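Local coordinates for putative cobalamin synthesis related protein (Corynebacterium diphtheriae, PDB 2NPN), which binds S-adenosylmethionine and is probably a precorrin-6A synthase (deacetylating), a methyltransferase of adenosylcobalamin biosynthesis, at residues A46-I51 with L108-P113; P60-T65 with R96-D101; E229-L234 with G239-T244. All blocks are in the same frame, centred on the assembly; numbering follows the deposited sequence.

In the fold
Contacts 1 and 2 belong to one parallel sheet with its covering helices, whereas contact 3 lies in the region built round the mixed sheet; S-adenosylmethionine is held between these two parts, as in other tetrapyrrole methylases. Contact 2 falls within the stretch of chain enclosed by contact 1, and their centres are about 16 Å apart. They touch where Arg48 of helix 42-55 packs on Ile61 and Ala63 of strand 61-64. Contacts 1 and 3, with centres about 20 Å apart and nearest atoms about 6 Å apart, are joined through the ligand: contact 1 grips its methionine end, contact 3 its ribose and adenine. Contact 2, centred about 34 Å from the centre of contact 3, lies away from this pocket.

Contact 1 of 3, residues A46-I51 with L108-P113; sequences ALRQKI and LVWGDP. With SAM (S-adenosylmethionine), chain C.
Leu47 and Arg48 of helix 42-55 pack against the benzo end of the Trp110 indole. Arg48 CB reaches CZ2 of Trp110 at 3.7 Å and lies equally near CH2, while Leu47 CB meets the same CH2 from one residue earlier. With its CG anti to the carbonyl carbon (chi1 -69°), Trp110 swings the indole to the helix. Farther along the arginine, the aliphatic CG rests on the CD1 branch of Leu108 at 4.0 Å.

The polar contacts start where the Arg48 chain bends at chi3. Its guanidinium plane is then only 19° from that of the indole, but the two groups are displaced and do not stack, NH1 lying 4.1 Å from Trp110 NE1. Water 1 accepts from Arg48 NH1 at 3.0 Å and gives a weak bond to Leu108 O; it sits above one indole face, offset toward the rim. The charge itself is paired with Asp36.

On the ligand side, the backbone does the binding. The SAM amino N donates to Trp110 O and to Asp112 O, both at 3.0 Å, and Asp112 N points almost straight at carboxylate OXT (3.0 Å, 174°). The Asp112 carboxylate is held by Ser114 and Gly141. Trp110 thus serves two surfaces, its ring packing on the helix and its carbonyl binding the methionine moiety, whose amino and carboxylate groups are both met by main-chain atoms.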
loop_
_atom_site.group_PDB
_atom_site.type_symbol
_atom_site.label_atom_id
_atom_site.label_comp_id
_atom_site.label_asym_id
_atom_site.label_seq_id
_atom_site.Cartn_x
_atom_site.Cartn_y
_atom_site.Cartn_z
ATOM N N ALA A 46 -1.841 -14.766 0.910
ATOM C CA ALA A 46 -2.757 -15.582 0.107
ATOM C C ALA A 46 -3.343 -14.835 -1.095
ATOM O O ALA A 46 -3.358 -15.378 -2.203
ATOM C CB ALA A 46 -3.876 -16.176 1.009
ATOM N N LEU A 47 -3.747 -13.579 -0.892
ATOM C CA LEU A 47 -4.265 -12.737 -1.982
ATOM C C LEU A 47 -3.193 -12.501 -3.017
ATOM O O LEU A 47 -3.435 -12.537 -4.217
ATOM C CB LEU A 47 -4.753 -11.376 -1.470
ATOM C CG LEU A 47 -6.083 -11.294 -0.751
ATOM C CD1 LEU A 47 -6.281 -9.845 -0.370
ATOM C CD2 LEU A 47 -7.224 -11.824 -1.619
ATOM N N ARG A 48 -1.983 -12.248 -2.549
ATOM C CA ARG A 48 -0.892 -11.964 -3.444
ATOM C C ARG A 48 -0.543 -13.192 -4.284
ATOM O O ARG A 48 -0.295 -13.097 -5.482
ATOM C CB ARG A 48 0.320 -11.492 -2.652
ATOM C CG ARG A 48 1.421 -11.046 -3.560
ATOM C CD ARG A 48 2.460 -10.309 -2.800
ATOM N NE ARG A 48 3.160 -11.178 -1.893
ATOM C CZ ARG A 48 3.834 -10.758 -0.847
ATOM N NH1 ARG A 48 3.908 -9.443 -0.558
ATOM N NH2 ARG A 48 4.446 -11.655 -0.101
ATOM N N GLN A 49 -0.521 -14.360 -3.627
ATOM C CA GLN A 49 -0.252 -15.614 -4.341
ATOM C C GLN A 49 -1.336 -15.894 -5.382
ATOM O O GLN A 49 -1.035 -16.395 -6.470
ATOM C CB GLN A 49 -0.130 -16.758 -3.334
ATOM C CG GLN A 49 0.288 -18.100 -3.942
ATOM C CD GLN A 49 1.676 -18.038 -4.580
ATOM O OE1 GLN A 49 1.821 -17.993 -5.814
ATOM N NE2 GLN A 49 2.711 -18.008 -3.728
ATOM N N LYS A 50 -2.585 -15.552 -5.057
ATOM C CA LYS A 50 -3.722 -15.723 -5.975
ATOM C C LYS A 50 -3.552 -14.856 -7.226
ATOM O O LYS A 50 -3.848 -15.287 -8.329
ATOM C CB LYS A 50 -5.046 -15.380 -5.271
ATOM C CG LYS A 50 -6.326 -15.656 -6.057
ATOM C CD LYS A 50 -7.604 -15.292 -5.227
ATOM C CE LYS A 50 -7.960 -13.793 -5.373
ATOM N NZ LYS A 50 -8.493 -13.064 -4.149
ATOM N N ILE A 51 -3.045 -13.647 -7.051
ATOM C CA ILE A 51 -2.769 -12.767 -8.206
ATOM C C ILE A 51 -1.712 -13.346 -9.143
ATOM O O ILE A 51 -1.912 -13.440 -10.377
ATOM C CB ILE A 51 -2.314 -11.397 -7.714
ATOM C CG1 ILE A 51 -3.503 -10.661 -7.123
ATOM C CG2 ILE A 51 -1.653 -10.586 -8.851
ATOM C CD1 ILE A 51 -3.125 -9.367 -6.438
ATOM N N LEU A 108 6.725 -6.862 -6.333
ATOM C CA LEU A 108 5.300 -6.613 -6.142
ATOM C C LEU A 108 5.118 -5.647 -4.996
ATOM O O LEU A 108 5.725 -5.820 -3.911
ATOM C CB LEU A 108 4.571 -7.922 -5.861
ATOM C CG LEU A 108 4.821 -9.032 -6.873
ATOM C CD1 LEU A 108 3.989 -10.254 -6.467
ATOM C CD2 LEU A 108 4.546 -8.544 -8.274
ATOM N N VAL A 109 4.246 -4.661 -5.187
ATOM C CA VAL A 109 3.988 -3.641 -4.164
ATOM C C VAL A 109 2.475 -3.479 -4.052
ATOM O O VAL A 109 1.789 -3.255 -5.064
ATOM C CB VAL A 109 4.619 -2.272 -4.541
ATOM C CG1 VAL A 109 4.294 -1.252 -3.459
ATOM C CG2 VAL A 109 6.146 -2.447 -4.714
ATOM N N TRP A 110 1.935 -3.560 -2.849
ATOM C CA TRP A 110 0.515 -3.326 -2.683
ATOM C C TRP A 110 0.144 -1.881 -3.075
ATOM O O TRP A 110 0.898 -0.937 -2.791
ATOM C CB TRP A 110 0.125 -3.574 -1.232
ATOM C CG TRP A 110 0.202 -4.974 -0.806
ATOM C CD1 TRP A 110 1.070 -5.503 0.104
ATOM C CD2 TRP A 110 -0.606 -6.056 -1.267
ATOM N NE1 TRP A 110 0.855 -6.847 0.231
ATOM C CE2 TRP A 110 -0.160 -7.215 -0.612
ATOM C CE3 TRP A 110 -1.619 -6.167 -2.230
ATOM C CZ2 TRP A 110 -0.738 -8.444 -0.830
ATOM C CZ3 TRP A 110 -2.179 -7.397 -2.469
ATOM C CH2 TRP A 110 -1.749 -8.517 -1.764
ATOM N N GLY A 111 -0.976 -1.744 -3.773
ATOM C CA GLY A 111 -1.518 -0.450 -4.172
ATOM C C GLY A 111 -0.713 0.125 -5.318
ATOM O O GLY A 111 -0.549 -0.553 -6.354
ATOM N N ASP A 112 -0.205 1.338 -5.129
ATOM C CA ASP A 112 0.705 1.993 -6.086
ATOM C C ASP A 112 2.104 2.076 -5.455
ATOM O O ASP A 112 2.224 2.368 -4.256
ATOM C CB ASP A 112 0.208 3.398 -6.421
ATOM C CG ASP A 112 0.991 4.027 -7.580
ATOM O OD1 ASP A 112 0.561 3.882 -8.752
ATOM O OD2 ASP A 112 2.013 4.691 -7.270
ATOM N N PRO A 113 3.177 1.846 -6.247
ATOM C CA PRO A 113 4.508 1.879 -5.661
ATOM C C PRO A 113 4.935 3.222 -5.098
ATOM O O PRO A 113 5.884 3.293 -4.283
ATOM C CB PRO A 113 5.429 1.453 -6.840
ATOM C CG PRO A 113 4.521 0.782 -7.798
ATOM C CD PRO A 113 3.193 1.432 -7.667
HETATM N N SAM C . 1.142 1.750 -1.508
HETATM C CA SAM C . -0.147 1.561 -0.775
HETATM C C SAM C . -1.314 2.156 -1.540
HETATM O O SAM C . -2.474 2.062 -1.054
HETATM O OXT SAM C . -1.111 2.683 -2.651
HETATM C CB SAM C . -0.053 2.157 0.642
HETATM C CG SAM C . 0.920 1.420 1.564
HETATM S SD SAM C . 0.977 2.003 3.294
HETATM C CE SAM C . 2.329 0.917 3.834
HETATM C "C5'" SAM C . -0.316 1.113 4.228
HETATM C "C4'" SAM C . -1.579 1.946 4.508
HETATM O "O4'" SAM C . -2.379 1.952 3.372
HETATM C "C3'" SAM C . -2.492 1.398 5.606
HETATM O "O3'" SAM C . -2.070 1.772 6.894
HETATM C "C2'" SAM C . -3.842 1.960 5.251
HETATM O "O2'" SAM C . -3.884 3.339 5.578
HETATM C "C1'" SAM C . -3.751 1.807 3.747
HETATM N N9 SAM C . -4.293 0.518 3.262
HETATM C C8 SAM C . -3.605 -0.394 2.478
HETATM N N7 SAM C . -4.405 -1.410 2.142
HETATM C C5 SAM C . -5.638 -1.138 2.666
HETATM C C6 SAM C . -6.859 -1.792 2.588
HETATM N N6 SAM C . -7.010 -2.959 1.910
HETATM N N1 SAM C . -7.959 -1.240 3.234
HETATM C C2 SAM C . -7.843 -0.021 3.874
HETATM N N3 SAM C . -6.643 0.632 3.948
HETATM C C4 SAM C . -5.554 0.105 3.336
HETATM O O HOH W 1 3.398 -7.033 -2.203
#

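Contact 2 of 3, residues P60-T65 with R96-D101; sequences PIYAVT and RERTPD
Pro60 O and Arg98 NH1 share water 2, which donates to the carbonyl at 2.8 Å and accepts from the guanidinium at 3.0 Å. The water lies at the guanidinium edge, in its plane, and thereby joins Pro60, which leads into strand 61-64, to the last turn of helix 78-98 without a direct hydrogen bond between the two segments.

Tyr62 completes the contact from a different direction. Its CD1 sits over one face of the Arg98 guanidinium, 3.8 Å above the plane and offset toward the rim, and its CB lies 3.8 Å from NH1. Ring and guanidinium planes are turned 64° apart, so this is no parallel stack. Arg98 runs straight out from the helix, extended from CG to NE, and crosses the tyrosine at about a right angle. Pro60 CG also approaches NH1, obliquely, at 4.3 Å.

Tyr62 is set between larger structures: its backbone bonds to Ile32 and Ala34 fix it in the parallel sheet, where 61-64 is an outermost strand, and its side chain packs on Leu90 and Thr94 of the helix. Thr99 OG1, where the chain leaves the helix, bonds back to Ile95 O. Arg98 therefore bridges helix end and edge strand through one water and van der Waals contact, a surface arrangement with no ion pair between the segments.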
loop_
_atom_site.group_PDB
_atom_site.type_symbol
_atom_site.label_atom_id
_atom_site.label_comp_id
_atom_site.label_asym_id
_atom_site.label_seq_id
_atom_site.Cartn_x
_atom_site.Cartn_y
_atom_site.Cartn_z
ATOM N N PRO A 60 7.603 -18.639 -8.860
ATOM C CA PRO A 60 7.552 -18.485 -7.396
ATOM C C PRO A 60 7.764 -17.052 -6.942
ATOM O O PRO A 60 8.480 -16.300 -7.592
ATOM C CB PRO A 60 8.717 -19.358 -6.898
ATOM C CG PRO A 60 9.632 -19.477 -8.051
ATOM C CD PRO A 60 8.767 -19.433 -9.283
ATOM N N ILE A 61 7.129 -16.686 -5.832
ATOM C CA ILE A 61 7.371 -15.381 -5.222
ATOM C C ILE A 61 8.457 -15.551 -4.179
ATOM O O ILE A 61 8.317 -16.403 -3.254
ATOM C CB ILE A 61 6.111 -14.830 -4.535
ATOM C CG1 ILE A 61 4.973 -14.631 -5.547
ATOM C CG2 ILE A 61 6.455 -13.541 -3.785
ATOM C CD1 ILE A 61 3.587 -14.309 -4.878
ATOM N N TYR A 62 9.527 -14.776 -4.330
ATOM C CA TYR A 62 10.614 -14.656 -3.333
ATOM C C TYR A 62 10.262 -13.547 -2.346
ATOM O O TYR A 62 10.444 -12.367 -2.634
ATOM C CB TYR A 62 11.942 -14.368 -4.051
ATOM C CG TYR A 62 13.178 -14.320 -3.172
ATOM C CD1 TYR A 62 13.768 -15.493 -2.708
ATOM C CD2 TYR A 62 13.774 -13.099 -2.843
ATOM C CE1 TYR A 62 14.922 -15.461 -1.917
ATOM C CE2 TYR A 62 14.916 -13.049 -2.033
ATOM C CZ TYR A 62 15.483 -14.233 -1.581
ATOM O OH TYR A 62 16.628 -14.191 -0.801
ATOM N N ALA A 63 9.698 -13.928 -1.192
ATOM C CA ALA A 63 9.240 -12.946 -0.217
ATOM C C ALA A 63 10.338 -12.711 0.815
ATOM O O ALA A 63 10.785 -13.654 1.477
ATOM C CB ALA A 63 7.948 -13.402 0.461
ATOM N N VAL A 64 10.807 -11.471 0.903
ATOM C CA VAL A 64 11.847 -11.101 1.852
ATOM C C VAL A 64 11.224 -10.437 3.065
ATOM O O VAL A 64 10.539 -9.406 2.923
ATOM C CB VAL A 64 12.865 -10.147 1.215
ATOM C CG1 VAL A 64 13.976 -9.787 2.222
ATOM C CG2 VAL A 64 13.441 -10.769 -0.031
ATOM N N THR A 65 11.473 -11.020 4.241
ATOM C CA THR A 65 10.911 -10.541 5.507
ATOM C C THR A 65 12.046 -10.157 6.468
ATOM O O THR A 65 13.181 -10.620 6.327
ATOM C CB THR A 65 9.968 -11.607 6.161
ATOM O OG1 THR A 65 9.348 -12.403 5.137
ATOM C CG2 THR A 65 8.878 -10.925 6.992
ATOM N N ARG A 96 20.577 -11.849 -9.718
ATOM C CA ARG A 96 21.580 -12.357 -10.661
ATOM C C ARG A 96 21.459 -13.854 -10.877
ATOM O O ARG A 96 21.758 -14.340 -11.977
ATOM C CB ARG A 96 22.984 -11.973 -10.208
ATOM C CG ARG A 96 23.244 -10.473 -10.180
ATOM C CD ARG A 96 24.671 -10.202 -9.855
ATOM N NE ARG A 96 25.039 -8.796 -10.026
ATOM C CZ ARG A 96 25.425 -7.970 -9.053
ATOM N NH1 ARG A 96 25.496 -8.363 -7.787
ATOM N NH2 ARG A 96 25.758 -6.731 -9.356
ATOM N N GLU A 97 21.048 -14.592 -9.845
ATOM C CA GLU A 97 20.888 -16.066 -9.955
ATOM C C GLU A 97 19.665 -16.422 -10.775
ATOM O O GLU A 97 19.713 -17.391 -11.535
ATOM C CB GLU A 97 20.719 -16.741 -8.590
ATOM C CG GLU A 97 21.963 -16.730 -7.747
ATOM C CD GLU A 97 21.700 -16.875 -6.238
ATOM O OE1 GLU A 97 20.525 -16.856 -5.788
ATOM O OE2 GLU A 97 22.704 -17.013 -5.485
ATOM N N ARG A 98 18.576 -15.670 -10.609
ATOM C CA ARG A 98 17.274 -16.090 -11.137
ATOM C C ARG A 98 16.897 -15.435 -12.434
ATOM O O ARG A 98 15.837 -15.732 -12.990
ATOM C CB ARG A 98 16.150 -15.888 -10.112
ATOM C CG ARG A 98 16.224 -16.754 -8.912
ATOM C CD ARG A 98 15.061 -16.483 -7.989
ATOM N NE ARG A 98 15.101 -17.393 -6.864
ATOM C CZ ARG A 98 14.055 -17.749 -6.121
ATOM N NH1 ARG A 98 12.841 -17.266 -6.341
ATOM N NH2 ARG A 98 14.251 -18.606 -5.119
ATOM N N THR A 99 17.721 -14.507 -12.914
ATOM C CA THR A 99 17.457 -13.865 -14.202
ATOM C C THR A 99 18.769 -13.751 -14.962
ATOM O O THR A 99 19.807 -13.470 -14.374
ATOM C CB THR A 99 16.831 -12.465 -14.012
ATOM O OG1 THR A 99 17.774 -11.612 -13.362
ATOM C CG2 THR A 99 15.549 -12.546 -13.126
ATOM N N PRO A 100 18.722 -13.923 -16.285
ATOM C CA PRO A 100 19.923 -13.710 -17.101
ATOM C C PRO A 100 20.254 -12.224 -17.186
ATOM O O PRO A 100 19.440 -11.368 -16.759
ATOM C CB PRO A 100 19.512 -14.244 -18.470
ATOM C CG PRO A 100 18.066 -14.130 -18.515
ATOM C CD PRO A 100 17.541 -14.228 -17.098
ATOM N N ASP A 101 21.419 -11.929 -17.763
ATOM C CA ASP A 101 21.934 -10.568 -17.745
ATOM C C ASP A 101 21.056 -9.555 -18.496
ATOM O O ASP A 101 21.161 -8.364 -18.229
ATOM C CB ASP A 101 23.380 -10.487 -18.209
ATOM C CG ASP A 101 23.586 -11.039 -19.590
ATOM O OD1 ASP A 101 22.600 -11.443 -20.255
ATOM O OD2 ASP A 101 24.769 -11.082 -20.014
HETATM O O HOH W 2 11.170 -15.717 -8.307
#

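Contact 3 of 3, residues E229-L234 with G239-T244; sequences ELKQQL and GWIMDT. With SAM (S-adenosylmethionine), chain C.
Helix 220-238 ends at Gly239, whose positive phi of 96° turns the chain back alongside the helix and leaves the CA atoms of Leu234 and Ile241 6.7 Å apart. The contact is thus a helix packed on the chain that follows it, an alpha-beta connection into strand 243-249, the middle strand of the mixed sheet in this tetrapyrrole methylase fold.

Ile241 supplies the apolar part. Its CD1 lies 3.7 Å from Leu234 CB and also near that residue's CD1, and on the Lys231 side it touches CG at 4.0 Å. CG2 of the isoleucine comes up against the same lysine chain, so the aliphatic stem of Lys231 runs past the Ile241 branches before its charge is reached. Ile241 also packs on Ala206 and Phe207.

Lys231, with CG anti to the backbone N and the chain fully extended, carries its ammonium to Asp243 and crosses that side chain at about a right angle. NZ forms a salt bridge with OD2 at 2.7 Å, met on the syn side but 28° out of the carboxylate plane, and a weak bond to OD1 at 3.0 Å. It also donates to the carbonyls of Lys189 and Asp187, while Trp204 NE1 gives a second hydrogen bond to OD2; this buried pair is therefore held from several directions.

Residues 242-244 also line the ligand pocket. Met242, present as selenomethionine, brings its CE to 3.5 Å from adenine N7. Asp243 O accepts a hydrogen bond from the SAM ribose hydroxyl O2' at 2.8 Å, and Thr244 OG1 donates to adenine N3, also at 2.8 Å.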
loop_
_atom_site.group_PDB
_atom_site.type_symbol
_atom_site.label_atom_id
_atom_site.label_comp_id
_atom_site.label_asym_id
_atom_site.label_seq_id
_atom_site.Cartn_x
_atom_site.Cartn_y
_atom_site.Cartn_z
ATOM N N GLU A 229 -14.667 1.584 18.250
ATOM C CA GLU A 229 -14.986 0.295 18.872
ATOM C C GLU A 229 -14.854 -0.801 17.808
ATOM O O GLU A 229 -14.261 -1.861 18.062
ATOM C CB GLU A 229 -16.412 0.275 19.461
ATOM C CG GLU A 229 -16.714 1.277 20.582
ATOM C CD GLU A 229 -18.214 1.660 20.637
ATOM O OE1 GLU A 229 -19.036 0.939 19.999
ATOM O OE2 GLU A 229 -18.588 2.665 21.314
ATOM N N LEU A 230 -15.405 -0.537 16.619
ATOM C CA LEU A 230 -15.391 -1.477 15.516
ATOM C C LEU A 230 -13.943 -1.806 15.149
ATOM O O LEU A 230 -13.573 -2.961 14.926
ATOM C CB LEU A 230 -16.115 -0.869 14.301
ATOM C CG LEU A 230 -16.110 -1.714 13.034
ATOM C CD1 LEU A 230 -16.836 -3.074 13.198
ATOM C CD2 LEU A 230 -16.752 -0.875 11.962
ATOM N N LYS A 231 -13.102 -0.784 15.077
ATOM C CA LYS A 231 -11.712 -0.991 14.617
ATOM C C LYS A 231 -10.977 -1.937 15.598
ATOM O O LYS A 231 -10.268 -2.860 15.182
ATOM C CB LYS A 231 -11.018 0.377 14.469
ATOM C CG LYS A 231 -9.551 0.317 14.021
ATOM C CD LYS A 231 -8.988 1.662 13.786
ATOM C CE LYS A 231 -7.566 1.643 13.269
ATOM N NZ LYS A 231 -7.165 2.980 12.841
ATOM N N GLN A 232 -11.208 -1.755 16.886
ATOM C CA GLN A 232 -10.609 -2.632 17.887
ATOM C C GLN A 232 -11.148 -4.056 17.785
ATOM O O GLN A 232 -10.378 -5.007 17.887
ATOM C CB GLN A 232 -10.808 -2.052 19.283
ATOM C CG GLN A 232 -9.824 -0.936 19.579
ATOM C CD GLN A 232 -10.302 -0.003 20.677
ATOM O OE1 GLN A 232 -11.253 0.758 20.488
ATOM N NE2 GLN A 232 -9.641 -0.053 21.826
ATOM N N GLN A 233 -12.469 -4.194 17.608
ATOM C CA GLN A 233 -13.133 -5.488 17.447
ATOM C C GLN A 233 -12.489 -6.250 16.269
ATOM O O GLN A 233 -12.065 -7.407 16.411
ATOM C CB GLN A 233 -14.653 -5.296 17.229
ATOM C CG GLN A 233 -15.430 -4.718 18.466
ATOM C CD GLN A 233 -16.863 -4.147 18.192
ATOM O OE1 GLN A 233 -17.353 -4.079 17.044
ATOM N NE2 GLN A 233 -17.552 -3.766 19.286
ATOM N N LEU A 234 -12.346 -5.561 15.135
ATOM C CA LEU A 234 -11.770 -6.166 13.941
ATOM C C LEU A 234 -10.298 -6.526 14.107
ATOM O O LEU A 234 -9.868 -7.589 13.616
ATOM C CB LEU A 234 -11.936 -5.248 12.744
ATOM C CG LEU A 234 -13.390 -5.000 12.307
ATOM C CD1 LEU A 234 -13.487 -3.878 11.284
ATOM C CD2 LEU A 234 -13.980 -6.306 11.789
ATOM N N GLY A 239 -6.285 -10.091 13.951
ATOM C CA GLY A 239 -4.885 -10.004 14.367
ATOM C C GLY A 239 -4.233 -8.719 13.928
ATOM O O GLY A 239 -3.126 -8.399 14.348
ATOM N N TRP A 240 -4.916 -7.999 13.041
ATOM C CA TRP A 240 -4.406 -6.761 12.460
ATOM C C TRP A 240 -5.558 -6.059 11.765
ATOM O O TRP A 240 -6.623 -6.630 11.538
ATOM C CB TRP A 240 -3.305 -7.037 11.436
ATOM C CG TRP A 240 -3.773 -7.883 10.273
ATOM C CD1 TRP A 240 -3.877 -9.253 10.254
ATOM C CD2 TRP A 240 -4.192 -7.441 8.969
ATOM N NE1 TRP A 240 -4.343 -9.682 9.039
ATOM C CE2 TRP A 240 -4.528 -8.602 8.222
ATOM C CE3 TRP A 240 -4.307 -6.195 8.354
ATOM C CZ2 TRP A 240 -4.995 -8.537 6.915
ATOM C CZ3 TRP A 240 -4.748 -6.140 7.037
ATOM C CH2 TRP A 240 -5.089 -7.305 6.340
ATOM N N ILE A 241 -5.332 -4.803 11.418
ATOM C CA ILE A 241 -6.307 -4.078 10.602
ATOM C C ILE A 241 -5.597 -2.999 9.803
ATOM O O ILE A 241 -4.619 -2.442 10.281
ATOM C CB ILE A 241 -7.446 -3.443 11.457
ATOM C CG1 ILE A 241 -8.492 -2.761 10.556
ATOM C CG2 ILE A 241 -6.913 -2.414 12.484
ATOM C CD1 ILE A 241 -9.799 -2.594 11.276
HETATM N N MSE A 242 -6.050 -2.756 8.573
HETATM C CA MSE A 242 -5.598 -1.586 7.833
HETATM C C MSE A 242 -6.843 -0.837 7.424
HETATM O O MSE A 242 -7.751 -1.436 6.844
HETATM C CB MSE A 242 -4.782 -1.946 6.604
HETATM C CG MSE A 242 -3.390 -2.465 6.934
HETATM SE SE MSE A 242 -2.289 -2.714 5.361
HETATM C CE MSE A 242 -3.456 -3.926 4.389
ATOM N N ASP A 243 -6.889 0.430 7.805
ATOM C CA ASP A 243 -7.990 1.313 7.471
ATOM C C ASP A 243 -7.472 2.554 6.746
ATOM O O ASP A 243 -6.302 2.966 6.924
ATOM C CB ASP A 243 -8.876 1.711 8.675
ATOM C CG ASP A 243 -8.125 2.530 9.791
ATOM O OD1 ASP A 243 -6.873 2.494 9.847
ATOM O OD2 ASP A 243 -8.791 3.167 10.669
ATOM N N THR A 244 -8.377 3.186 5.998
ATOM C CA THR A 244 -8.091 4.478 5.362
ATOM C C THR A 244 -9.387 5.263 5.525
ATOM O O THR A 244 -10.489 4.685 5.488
ATOM C CB THR A 244 -7.745 4.295 3.841
ATOM O OG1 THR A 244 -6.589 3.454 3.668
ATOM C CG2 THR A 244 -7.417 5.637 3.133
HETATM N N SAM C . 1.142 1.750 -1.508
HETATM C CA SAM C . -0.147 1.561 -0.775
HETATM C C SAM C . -1.314 2.156 -1.540
HETATM O O SAM C . -2.474 2.062 -1.054
HETATM O OXT SAM C . -1.111 2.683 -2.651
HETATM C CB SAM C . -0.053 2.157 0.642
HETATM C CG SAM C . 0.920 1.420 1.564
HETATM S SD SAM C . 0.977 2.003 3.294
HETATM C CE SAM C . 2.329 0.917 3.834
HETATM C "C5'" SAM C . -0.316 1.113 4.228
HETATM C "C4'" SAM C . -1.579 1.946 4.508
HETATM O "O4'" SAM C . -2.379 1.952 3.372
HETATM C "C3'" SAM C . -2.492 1.398 5.606
HETATM O "O3'" SAM C . -2.070 1.772 6.894
HETATM C "C2'" SAM C . -3.842 1.960 5.251
HETATM O "O2'" SAM C . -3.884 3.339 5.578
HETATM C "C1'" SAM C . -3.751 1.807 3.747
HETATM N N9 SAM C . -4.293 0.518 3.262
HETATM C C8 SAM C . -3.605 -0.394 2.478
HETATM N N7 SAM C . -4.405 -1.410 2.142
HETATM C C5 SAM C . -5.638 -1.138 2.666
HETATM C C6 SAM C . -6.859 -1.792 2.588
HETATM N N6 SAM C . -7.010 -2.959 1.910
HETATM N N1 SAM C . -7.959 -1.240 3.234
HETATM C C2 SAM C . -7.843 -0.021 3.874
HETATM N N3 SAM C . -6.643 0.632 3.948
HETATM C C4 SAM C . -5.554 0.105 3.336
#